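Local coordinates for protein glycosyl hydrolase (PDB 7LR7) that probably hydrolyses glycosidic bonds in N-glycans as a family GH5 glycosidase, and binds N-acetyl-D-glucosamine in its pocket, at residues P22-F27 and L326-R331; N92-Q97 and V150-N155; L100-F105 and D315-E320; S225-G230 and G270-H275. All coordinates share one frame; numbering follows the deposited sequence.

Contact 1 of 4, residues P22-F27 and L326-R331; sequences PSNGWF and LTQDRR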
# COMPACT_ATOMS: atom_id res chain seq x y z
N PRO A 22 6.21 2.24 18.35
CA PRO A 22 7.54 1.62 18.50
C PRO A 22 8.68 2.58 18.18
O PRO A 22 8.67 3.27 17.16
CB PRO A 22 7.50 0.45 17.51
CG PRO A 22 6.00 0.05 17.48
CD PRO A 22 5.30 1.41 17.53
N SER A 23 9.69 2.60 19.06
CA SER A 23 10.75 3.60 18.91
C SER A 23 11.67 3.27 17.74
O SER A 23 12.17 4.19 17.09
CB SER A 23 11.55 3.73 20.22
OG SER A 23 12.26 2.54 20.54
N ASN A 24 11.88 1.99 17.47
CA ASN A 24 12.72 1.53 16.36
C ASN A 24 11.82 1.16 15.18
O ASN A 24 11.19 0.10 15.17
CB ASN A 24 13.58 0.33 16.78
CG ASN A 24 14.51 0.67 17.93
OD1 ASN A 24 14.32 0.22 19.06
ND2 ASN A 24 15.53 1.46 17.64
N GLY A 25 11.80 2.03 14.17
CA GLY A 25 11.08 1.78 12.94
C GLY A 25 9.60 2.13 12.96
O GLY A 25 8.93 1.91 11.95
N TRP A 26 9.09 2.66 14.06
CA TRP A 26 7.68 3.10 14.15
C TRP A 26 6.78 1.88 13.84
O TRP A 26 7.14 0.74 14.13
CB TRP A 26 7.48 4.31 13.25
CG TRP A 26 6.15 5.08 13.34
CD1 TRP A 26 5.68 5.80 14.41
CD2 TRP A 26 5.18 5.24 12.29
NE1 TRP A 26 4.46 6.37 14.10
CE2 TRP A 26 4.14 6.05 12.81
CE3 TRP A 26 5.08 4.76 10.98
CZ2 TRP A 26 3.01 6.39 12.05
CZ3 TRP A 26 3.96 5.11 10.21
CH2 TRP A 26 2.94 5.92 10.76
N PHE A 27 5.62 2.10 13.23
CA PHE A 27 4.75 0.97 12.93
C PHE A 27 5.28 0.08 11.82
O PHE A 27 4.76 -1.03 11.64
CB PHE A 27 3.35 1.50 12.61
CG PHE A 27 2.72 2.21 13.78
CD1 PHE A 27 2.59 1.54 15.00
CD2 PHE A 27 2.34 3.53 13.69
CE1 PHE A 27 2.05 2.17 16.08
CE2 PHE A 27 1.79 4.18 14.78
CZ PHE A 27 1.65 3.50 15.98
N LEU A 326 8.04 9.75 25.83
CA LEU A 326 9.46 9.49 25.80
C LEU A 326 10.03 9.93 24.46
O LEU A 326 9.32 10.01 23.46
CB LEU A 326 9.76 8.01 26.05
CG LEU A 326 9.45 7.52 27.47
CD1 LEU A 326 8.03 7.01 27.58
CD2 LEU A 326 10.43 6.45 27.89
N THR A 327 11.33 10.23 24.45
CA THR A 327 12.03 10.46 23.20
C THR A 327 12.30 9.14 22.49
O THR A 327 12.10 8.06 23.03
CB THR A 327 13.37 11.14 23.46
OG1 THR A 327 14.20 10.23 24.22
CG2 THR A 327 13.17 12.42 24.25
N GLN A 328 12.79 9.26 21.25
CA GLN A 328 13.10 8.08 20.45
C GLN A 328 14.20 7.23 21.06
O GLN A 328 14.29 6.03 20.76
CB GLN A 328 13.50 8.50 19.03
CG GLN A 328 13.35 7.39 17.99
CD GLN A 328 14.64 6.63 17.73
OE1 GLN A 328 15.73 7.10 18.07
NE2 GLN A 328 14.53 5.45 17.14
N ASP A 329 15.06 7.80 21.90
CA ASP A 329 16.09 7.02 22.58
C ASP A 329 15.69 6.64 24.00
O ASP A 329 16.54 6.26 24.81
CB ASP A 329 17.44 7.76 22.56
CG ASP A 329 17.39 9.11 23.24
OD1 ASP A 329 16.30 9.67 23.45
OD2 ASP A 329 18.47 9.64 23.57
N ARG A 330 14.39 6.75 24.32
CA ARG A 330 13.78 6.23 25.54
C ARG A 330 14.10 7.05 26.78
O ARG A 330 14.02 6.54 27.90
CB ARG A 330 14.14 4.76 25.76
CG ARG A 330 13.76 3.82 24.62
CD ARG A 330 13.78 2.37 25.09
NE ARG A 330 13.48 1.43 24.02
CZ ARG A 330 14.40 0.85 23.26
NH1 ARG A 330 15.69 1.12 23.45
NH2 ARG A 330 14.03 0.00 22.30
N ARG A 331 14.45 8.32 26.62
CA ARG A 331 14.53 9.24 27.74
C ARG A 331 13.14 9.78 28.06
O ARG A 331 12.36 10.08 27.17
CB ARG A 331 15.50 10.39 27.42
CG ARG A 331 16.95 10.13 27.82
CD ARG A 331 17.88 11.21 27.28
NE ARG A 331 17.90 11.21 25.82
CZ ARG A 331 18.06 12.29 25.07
NH1 ARG A 331 18.23 13.48 25.64
NH2 ARG A 331 18.05 12.19 23.74
O HOH W 1 14.87 3.21 20.96

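Contact 2 of 4, residues N92-Q97 and V150-N155; sequences NVDGLQ and VGNEIN. With NAG (2-acetamido-2-deoxy-beta-D-glucopyranose), chain B.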
# COMPACT_ATOMS: atom_id res chain seq x y z
N ASN A 92 -5.05 -3.50 24.16
CA ASN A 92 -6.11 -3.34 23.17
C ASN A 92 -5.44 -3.34 21.80
O ASN A 92 -4.37 -2.73 21.64
CB ASN A 92 -6.90 -2.04 23.41
CG ASN A 92 -7.63 -1.53 22.17
OD1 ASN A 92 -7.05 -0.84 21.32
ND2 ASN A 92 -8.92 -1.83 22.08
N VAL A 93 -6.02 -4.07 20.85
CA VAL A 93 -5.43 -4.14 19.51
C VAL A 93 -6.37 -3.45 18.53
O VAL A 93 -7.54 -3.83 18.41
CB VAL A 93 -5.17 -5.59 19.07
CG1 VAL A 93 -4.72 -5.59 17.62
CG2 VAL A 93 -4.13 -6.26 19.97
N ASP A 94 -5.85 -2.45 17.83
CA ASP A 94 -6.59 -1.82 16.74
C ASP A 94 -6.34 -2.64 15.46
O ASP A 94 -5.19 -2.94 15.14
CB ASP A 94 -6.16 -0.36 16.56
CG ASP A 94 -6.96 0.60 17.45
OD1 ASP A 94 -7.08 0.36 18.67
OD2 ASP A 94 -7.47 1.61 16.91
N GLY A 95 -7.41 -2.99 14.76
CA GLY A 95 -7.30 -3.86 13.60
C GLY A 95 -6.94 -3.19 12.29
O GLY A 95 -5.84 -3.39 11.76
N LEU A 96 -7.85 -2.38 11.77
CA LEU A 96 -7.78 -1.88 10.39
C LEU A 96 -7.04 -0.55 10.32
O LEU A 96 -7.65 0.53 10.32
CB LEU A 96 -9.18 -1.75 9.82
CG LEU A 96 -9.92 -3.09 9.60
CD1 LEU A 96 -11.41 -2.88 9.35
CD2 LEU A 96 -9.28 -3.85 8.44
N GLN A 97 -5.70 -0.61 10.22
CA GLN A 97 -4.86 0.54 9.86
C GLN A 97 -4.26 0.24 8.49
O GLN A 97 -3.29 -0.52 8.39
CB GLN A 97 -3.77 0.78 10.90
CG GLN A 97 -4.30 1.32 12.23
CD GLN A 97 -5.01 0.23 13.03
OE1 GLN A 97 -6.20 0.35 13.35
NE2 GLN A 97 -4.28 -0.83 13.36
N VAL A 150 -12.03 -1.70 16.15
CA VAL A 150 -12.16 -2.08 14.75
C VAL A 150 -10.97 -1.55 13.94
O VAL A 150 -10.30 -2.30 13.22
CB VAL A 150 -13.49 -1.58 14.18
CG1 VAL A 150 -13.57 -1.83 12.69
CG2 VAL A 150 -14.68 -2.24 14.91
N GLY A 151 -10.68 -0.26 14.08
CA GLY A 151 -9.62 0.38 13.35
C GLY A 151 -9.49 1.84 13.74
O GLY A 151 -10.48 2.49 14.04
N ASN A 152 -8.27 2.36 13.71
CA ASN A 152 -8.01 3.71 14.19
C ASN A 152 -8.67 4.74 13.29
O ASN A 152 -8.20 4.98 12.18
CB ASN A 152 -6.51 3.95 14.23
CG ASN A 152 -6.18 5.35 14.71
OD1 ASN A 152 -6.61 5.73 15.80
ND2 ASN A 152 -5.45 6.13 13.90
N GLU A 153 -9.74 5.39 13.78
CA GLU A 153 -10.32 6.55 13.09
C GLU A 153 -10.64 6.20 11.64
O GLU A 153 -10.36 6.97 10.71
CB GLU A 153 -9.39 7.77 13.17
CG GLU A 153 -8.83 8.00 14.57
CD GLU A 153 -7.92 9.22 14.70
OE1 GLU A 153 -7.48 9.75 13.66
OE2 GLU A 153 -7.66 9.65 15.85
N ILE A 154 -11.22 5.01 11.44
CA ILE A 154 -11.49 4.53 10.09
C ILE A 154 -12.51 5.42 9.40
O ILE A 154 -12.59 5.43 8.17
CB ILE A 154 -11.96 3.05 10.16
CG1 ILE A 154 -12.05 2.43 8.76
CG2 ILE A 154 -13.31 2.97 10.90
CD1 ILE A 154 -10.76 1.81 8.25
N ASN A 155 -13.28 6.21 10.16
CA ASN A 155 -14.22 7.14 9.54
C ASN A 155 -13.54 8.18 8.67
O ASN A 155 -14.19 8.77 7.80
CB ASN A 155 -15.07 7.82 10.62
CG ASN A 155 -14.26 8.72 11.55
OD1 ASN A 155 -13.14 8.38 11.95
ND2 ASN A 155 -14.83 9.87 11.91
C1 NAG B . -7.00 14.32 11.82
C2 NAG B . -5.79 13.73 11.07
C3 NAG B . -5.46 12.31 11.56
C4 NAG B . -5.45 12.24 13.09
C5 NAG B . -6.72 12.86 13.64
C6 NAG B . -6.78 12.89 15.14
C7 NAG B . -5.14 14.09 8.73
C8 NAG B . -5.60 14.07 7.32
N2 NAG B . -6.05 13.73 9.64
O1 NAG B . -7.15 15.66 11.46
O3 NAG B . -4.19 11.93 11.06
O4 NAG B . -5.37 10.88 13.52
O5 NAG B . -6.80 14.22 13.20
O6 NAG B . -8.01 13.46 15.58
O7 NAG B . -4.01 14.44 9.04
O HOH W 2 -7.81 3.35 9.96

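Contact 3 of 4, residues L100-F105 and D315-E320; sequences LSSFDF and DFPELE. With AE3 (2-(2-ethoxyethoxy)ethanol), chain C.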
# COMPACT_ATOMS: atom_id res chain seq x y z
N LEU A 100 -2.85 6.07 9.98
CA LEU A 100 -1.97 6.35 11.12
C LEU A 100 -1.14 7.59 10.82
O LEU A 100 -0.28 7.56 9.94
CB LEU A 100 -1.06 5.16 11.43
CG LEU A 100 -1.65 3.94 12.15
CD1 LEU A 100 -0.69 2.74 12.08
CD2 LEU A 100 -2.00 4.25 13.59
N SER A 101 -1.39 8.69 11.55
CA SER A 101 -0.50 9.86 11.58
C SER A 101 -0.26 10.45 10.19
O SER A 101 0.88 10.72 9.80
CB SER A 101 0.84 9.50 12.23
OG SER A 101 0.68 8.98 13.52
N SER A 102 -1.34 10.66 9.45
CA SER A 102 -1.46 11.25 8.11
C SER A 102 -1.23 10.23 6.99
O SER A 102 -1.46 10.56 5.83
CB SER A 102 -0.51 12.44 7.88
OG SER A 102 0.77 11.99 7.46
N PHE A 103 -0.79 9.01 7.28
CA PHE A 103 -0.57 8.02 6.23
C PHE A 103 -1.74 7.04 6.15
O PHE A 103 -2.24 6.58 7.17
CB PHE A 103 0.72 7.24 6.48
CG PHE A 103 1.97 8.08 6.45
CD1 PHE A 103 2.49 8.62 7.61
CD2 PHE A 103 2.64 8.30 5.25
CE1 PHE A 103 3.66 9.39 7.58
CE2 PHE A 103 3.81 9.06 5.21
CZ PHE A 103 4.32 9.61 6.38
N ASP A 104 -2.14 6.69 4.93
CA ASP A 104 -3.12 5.63 4.70
C ASP A 104 -2.38 4.37 4.26
O ASP A 104 -1.68 4.38 3.25
CB ASP A 104 -4.14 6.05 3.65
CG ASP A 104 -5.14 7.08 4.16
OD1 ASP A 104 -5.37 7.15 5.39
OD2 ASP A 104 -5.72 7.80 3.33
N PHE A 105 -2.54 3.29 5.02
CA PHE A 105 -1.98 1.99 4.65
C PHE A 105 -3.11 1.10 4.13
O PHE A 105 -3.88 0.53 4.91
CB PHE A 105 -1.26 1.36 5.83
CG PHE A 105 -0.11 2.18 6.33
CD1 PHE A 105 -0.27 3.05 7.39
CD2 PHE A 105 1.13 2.09 5.72
CE1 PHE A 105 0.78 3.82 7.84
CE2 PHE A 105 2.18 2.86 6.16
CZ PHE A 105 2.01 3.73 7.23
N ASP A 315 8.14 12.93 5.92
CA ASP A 315 6.81 13.32 5.44
C ASP A 315 5.72 13.31 6.50
O ASP A 315 4.54 13.52 6.14
CB ASP A 315 6.35 12.45 4.26
CG ASP A 315 7.25 12.62 3.04
OD1 ASP A 315 7.52 13.79 2.65
OD2 ASP A 315 7.72 11.59 2.50
N PHE A 316 6.04 13.08 7.77
CA PHE A 316 5.07 13.28 8.83
C PHE A 316 4.78 14.77 8.98
O PHE A 316 5.68 15.60 8.81
CB PHE A 316 5.59 12.76 10.16
CG PHE A 316 5.59 11.27 10.30
CD1 PHE A 316 6.59 10.50 9.72
CD2 PHE A 316 4.61 10.63 11.05
CE1 PHE A 316 6.59 9.13 9.88
CE2 PHE A 316 4.60 9.25 11.20
CZ PHE A 316 5.59 8.50 10.62
N PRO A 317 3.54 15.14 9.33
CA PRO A 317 3.30 16.49 9.86
C PRO A 317 4.17 16.75 11.09
O PRO A 317 4.33 15.88 11.95
CB PRO A 317 1.81 16.47 10.23
CG PRO A 317 1.22 15.36 9.40
CD PRO A 317 2.31 14.33 9.29
N GLU A 318 4.71 17.97 11.17
CA GLU A 318 5.70 18.30 12.20
C GLU A 318 5.23 17.87 13.59
O GLU A 318 6.01 17.29 14.36
CB GLU A 318 6.00 19.81 12.17
N LEU A 319 3.96 18.11 13.91
CA LEU A 319 3.45 17.79 15.24
C LEU A 319 3.62 16.31 15.59
O LEU A 319 3.69 15.96 16.77
CB LEU A 319 1.97 18.19 15.36
CG LEU A 319 0.94 17.51 14.43
CD1 LEU A 319 0.43 16.24 15.05
CD2 LEU A 319 -0.21 18.45 14.11
N GLU A 320 3.68 15.44 14.58
CA GLU A 320 3.69 14.01 14.88
C GLU A 320 4.98 13.59 15.57
O GLU A 320 4.95 12.70 16.43
CB GLU A 320 3.47 13.20 13.59
CG GLU A 320 2.08 13.35 12.95
CD GLU A 320 0.99 12.63 13.75
OE1 GLU A 320 1.31 11.92 14.72
OE2 GLU A 320 -0.19 12.76 13.40
C1 AE3 C . 4.84 18.72 5.71
C2 AE3 C . 3.75 17.76 6.17
O2 AE3 C . 3.31 17.01 5.07
C3 AE3 C . 2.36 16.02 5.39
C4 AE3 C . 1.15 16.13 4.46
O3 AE3 C . 0.04 15.56 5.09
C5 AE3 C . -1.14 16.32 5.05
C6 AE3 C . -1.44 16.87 6.44
O4 AE3 C . -2.15 15.94 7.21
O HOH W 3 -1.43 10.63 15.07

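Contact 4 of 4, residues S225-G230 and G270-H275; sequences SWVFNG and GAPAPH. With NAG (2-acetamido-2-deoxy-beta-D-glucopyranose), chain B.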
# COMPACT_ATOMS: atom_id res chain seq x y z
N SER A 225 -9.08 13.12 21.53
CA SER A 225 -9.14 14.55 21.82
C SER A 225 -7.86 15.24 21.34
O SER A 225 -6.78 15.01 21.90
CB SER A 225 -9.34 14.79 23.32
OG SER A 225 -9.46 16.16 23.56
N TRP A 226 -7.99 16.11 20.33
CA TRP A 226 -6.85 16.75 19.67
C TRP A 226 -7.08 18.25 19.52
O TRP A 226 -7.85 18.67 18.65
CB TRP A 226 -6.59 16.09 18.32
CG TRP A 226 -5.98 14.75 18.52
CD1 TRP A 226 -6.58 13.54 18.33
CD2 TRP A 226 -4.67 14.48 19.01
NE1 TRP A 226 -5.70 12.53 18.63
CE2 TRP A 226 -4.52 13.08 19.06
CE3 TRP A 226 -3.60 15.30 19.40
CZ2 TRP A 226 -3.34 12.48 19.50
CZ3 TRP A 226 -2.44 14.69 19.84
CH2 TRP A 226 -2.32 13.29 19.88
N VAL A 227 -6.40 19.06 20.34
CA VAL A 227 -6.69 20.49 20.37
C VAL A 227 -6.11 21.22 19.15
O VAL A 227 -6.28 22.44 19.01
CB VAL A 227 -6.21 21.14 21.69
CG1 VAL A 227 -6.90 20.45 22.87
CG2 VAL A 227 -4.70 21.07 21.85
N PHE A 228 -5.46 20.50 18.22
CA PHE A 228 -5.15 21.15 16.95
C PHE A 228 -6.36 21.26 16.03
O PHE A 228 -6.22 21.77 14.92
CB PHE A 228 -3.98 20.45 16.21
CG PHE A 228 -4.20 18.98 15.91
CD1 PHE A 228 -5.18 18.56 15.03
CD2 PHE A 228 -3.36 18.02 16.46
CE1 PHE A 228 -5.36 17.22 14.75
CE2 PHE A 228 -3.53 16.68 16.17
CZ PHE A 228 -4.53 16.27 15.32
N ASN A 229 -7.54 20.81 16.45
CA ASN A 229 -8.70 20.79 15.56
C ASN A 229 -9.35 22.17 15.38
O ASN A 229 -10.47 22.24 14.86
CB ASN A 229 -9.75 19.81 16.09
CG ASN A 229 -10.22 20.14 17.50
OD1 ASN A 229 -9.80 21.15 18.07
ND2 ASN A 229 -11.09 19.31 18.06
N GLY A 230 -8.68 23.25 15.78
CA GLY A 230 -9.27 24.58 15.81
C GLY A 230 -9.41 25.15 17.21
O GLY A 230 -9.53 26.38 17.35
N GLY A 270 -3.23 13.97 23.46
CA GLY A 270 -1.82 14.31 23.37
C GLY A 270 -1.62 15.81 23.35
O GLY A 270 -2.58 16.59 23.33
N ALA A 271 -0.35 16.22 23.36
CA ALA A 271 0.02 17.63 23.40
C ALA A 271 0.73 18.02 22.11
O ALA A 271 1.97 17.89 22.00
CB ALA A 271 0.91 17.90 24.62
N PRO A 272 0.01 18.50 21.09
CA PRO A 272 0.64 18.73 19.79
C PRO A 272 1.29 20.10 19.66
O PRO A 272 0.61 21.13 19.75
CB PRO A 272 -0.53 18.56 18.80
CG PRO A 272 -1.72 19.04 19.58
CD PRO A 272 -1.43 18.83 21.06
N ALA A 273 2.59 20.12 19.43
CA ALA A 273 3.21 21.39 19.12
C ALA A 273 2.94 21.77 17.66
O ALA A 273 2.77 20.88 16.81
CB ALA A 273 4.72 21.33 19.37
N PRO A 274 2.89 23.07 17.32
CA PRO A 274 3.10 24.26 18.15
C PRO A 274 1.90 24.66 19.03
O PRO A 274 2.08 25.47 19.94
CB PRO A 274 3.38 25.37 17.12
CG PRO A 274 3.32 24.69 15.77
CD PRO A 274 2.57 23.44 15.94
N HIS A 275 0.71 24.12 18.74
CA HIS A 275 -0.50 24.48 19.48
C HIS A 275 -0.29 24.33 20.98
O HIS A 275 -0.83 25.12 21.77
CB HIS A 275 -1.67 23.60 19.02
CG HIS A 275 -1.70 23.38 17.55
ND1 HIS A 275 -1.02 22.35 16.93
CD2 HIS A 275 -2.31 24.07 16.56
CE1 HIS A 275 -1.22 22.41 15.63
NE2 HIS A 275 -2.00 23.45 15.38
C1 NAG B . -7.00 14.32 11.82
C2 NAG B . -5.79 13.73 11.07
C3 NAG B . -5.46 12.31 11.56
C4 NAG B . -5.45 12.24 13.09
C5 NAG B . -6.72 12.86 13.64
C6 NAG B . -6.78 12.89 15.14
C7 NAG B . -5.14 14.09 8.73
C8 NAG B . -5.60 14.07 7.32
N2 NAG B . -6.05 13.73 9.64
O1 NAG B . -7.15 15.66 11.46
O3 NAG B . -4.19 11.93 11.06
O4 NAG B . -5.37 10.88 13.52
O5 NAG B . -6.80 14.22 13.20
O6 NAG B . -8.01 13.46 15.58
O7 NAG B . -4.01 14.44 9.04
O HOH W 4 -5.26 17.18 22.47

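Contact 1 of 4, residues P22-F27 and L326-R331
Gln328 carries its CG anti to the backbone N (chi1 -159°) and bends at the next bond (chi2 -95°), which folds its amide back toward Ser23. There NE2 donates to Ser23 O over 2.7 Å, a short and fairly straight bond, with the nitrogen standing above the plane of the carbonyl and not on a lone pair. Arg330 reaches across differently. Its CG lies beside the backbone N and the chain runs extended from CG to NE, long enough to bring the guanidinium over to Ser23 and Asn24. Ser23 OG sits over one face of that group, 3.6 Å from Arg330 NH2, while Asn24 OD1 approaches obliquely at 3.3 Å from the same NH2. The Asn24 amide and the guanidinium are turned 60° against each other. A water on the guanidinium face bearing Ser23 OG joins the two loops a second time, donating to Ser23 OG at 2.7 Å and to Gln328 O at 2.9 Å. Asp41 of helix 35-46 ties these groups down from outside: OD1 forms a salt bridge with Arg330 NE and a hydrogen bond with Ser23 OG. The loop 326-331 keeps its shape through a type I turn, in which Arg330 N bonds to Thr327 O, and through a salt bridge from Arg331 to Asp329. What results is a loop-to-loop closure of a (beta/alpha)8 barrel: 22-27 follows the first barrel strand, 15-19, and 326-331 belongs to the long connection after the eighth, 298-304.

Contact 2 of 4, residues N92-Q97 and V150-N155
Gln97 and Asn152 meet where a side-chain carbonyl accepts from a backbone amide: Asn152 N donates to Gln97 OE1 over 2.9 Å, fairly straight at 156°, in the carbonyl plane and on a lone pair. A bend at chi2 (74°) puts the amide there, and its other end is held too, NE2 donating to Asp94 O and to Pro57 O. Leu96 N adds a backbone bond to Val150 O, 2.8 Å long. Leu96 O lies 3.6 Å from Gly151 CA, where a side-chain carbon would collide with it. A water donates to both Leu96 O and Asn152 O. An alanine in place of Gln97 would probably leave the Asn152 amide without its acceptor and loosen the turn leading into Glu153. That turn, type II from Gly151 to Ile154, presents Glu153 to the sugar; OE1 accepts from NAG O4, though the modelled 2.4 Å is doubtfully short. In the second shell Arg54 reaches both Asp94 OD2, as a salt bridge, and Asn152 OD1. The Asn-Glu pair at the end of a fourth barrel strand is as in clan GH-A glycosidases. On the apolar side, Leu96 CD1 lies alongside Val150 CG1 at 4.1 Å, and the two side chains pack on Trp176 of helix 170-187 and on helix 122-139, just beyond the C-terminal ends of the adjacent parallel strands 90-94 and 145-152.

Contact 3 of 4, residues L100-F105 and D315-E320
The site of the bound 2-(2-ethoxyethoxy)ethanol, beside the sugar pocket, is lined by Ser102, Asp315, Phe316 and Pro317, with Ser102 belonging to both; behind it Ser101 and Phe103 pack on Phe316 and Glu320. The two phenyl rings make a T-shaped pair with centroids 4.8 Å apart and planes at 70°. Phe103 supplies the edge: its CE1 stands 3.5 Å above the Phe316 plane, over the ring centre, while Ser101 CB comes to the edge of that same ring, 3.9 Å from CE2. Replacing Phe316 with an alanine would probably rob the Phe103 edge of the face it points into and open a gap beside Ser101 and Trp26, whose ring also meets Phe316 edge-to-face. Ser102 holds OG between its backbone N and carbonyl carbon (chi1 85°), from where it donates to Ser101 O over 2.7 Å and rests 3.3 Å from Pro317 CD. Glu320, bent at chi2, brings its carboxylate up to Ser101; one water links the two, 3.1 Å from Ser101 OG and donating to Glu320 OE2. The glycol ether runs past the backbone, with its C3 3.4 Å from Asp315 O. A second subunit closes over this wall: its His114 stacks on Phe103 and bonds to Ser102 OG, and its Arg66 and Arg116 form salt bridges with Asp315. The segment 100-105 is a tight beta hairpin, with the type I' turn Leu100 to Phe103 placing Ser101 and Ser102 at the corner between the short antiparallel strands 99-100 and 103-104.

Contact 4 of 4, residues S225-G230 and G270-H275
Trp226 turns one face of its indole to Gly270, whose N stands 3.7 Å above the ring plane toward the rim and whose CA comes within 3.6 Å of CZ3. A side-chain carbon on Gly270 would run into CH2, so only a glycine lets the backbone lie this close, and the fit leaves Gly270 N buried without a polar partner. Pro272 CG approaches the indole near its plane, at the edge. The Phe228 ring is bordered in its plane by Pro272 on one side, with Pro272 CG 3.7 Å from Phe228 CD2, and on the opposite side by the sugar, with NAG O5 3.7 Å from Phe228 CE1; Trp226 CB sits over one face. The His275 imidazole receives Phe228 CB over its face, a CH-pi contact 3.6 Å from the centroid and only 16° off the ring normal. At the imidazole edge, ND1 makes a weak bond to Pro272 O. The two segments are the loops that leave neighbouring parallel strands of the (beta/alpha)8 barrel, 221-225 and 264-269, at the end where the sugar binds. Trp226 CG lies beside its backbone N (chi1 -73°), a setting that carries the indole between Gly270 and the sugar; CD1 is 3.1 Å from NAG O6, which meets the ring obliquely. NE1 is hydrogen-bonded to Glu268, which helps to fix the rotation of the indole. No direct hydrogen bond joins the loops. Instead a water donates to Ser225 O at 2.7 Å and to Gly270 O, and accepts from Val227 N.

Contacts 2 and 4 hold the sugar between them: both touch NAG, yet their own nearest atoms stay about 4 Å apart, and Trp226 lies about 4 Å from Glu153, side chain to side chain. Contact 3 forms another wall of the pocket, with the Ser102 side chain about 4 Å from NAG, and it borders each of the others. It packs on contact 2 through Gln97 O and Phe105 CB (3.8 Å), on contact 4 through Leu319 CB and Ala273 O (3.2 Å), and on contact 1 through Trp26 CZ2 and Phe316 CE2 (3.4 Å). Contact 1 is peripheral, its centre about 21 Å from the chain's centre and away from the ligand sites, and reaches the pocket walls by way of contact 3.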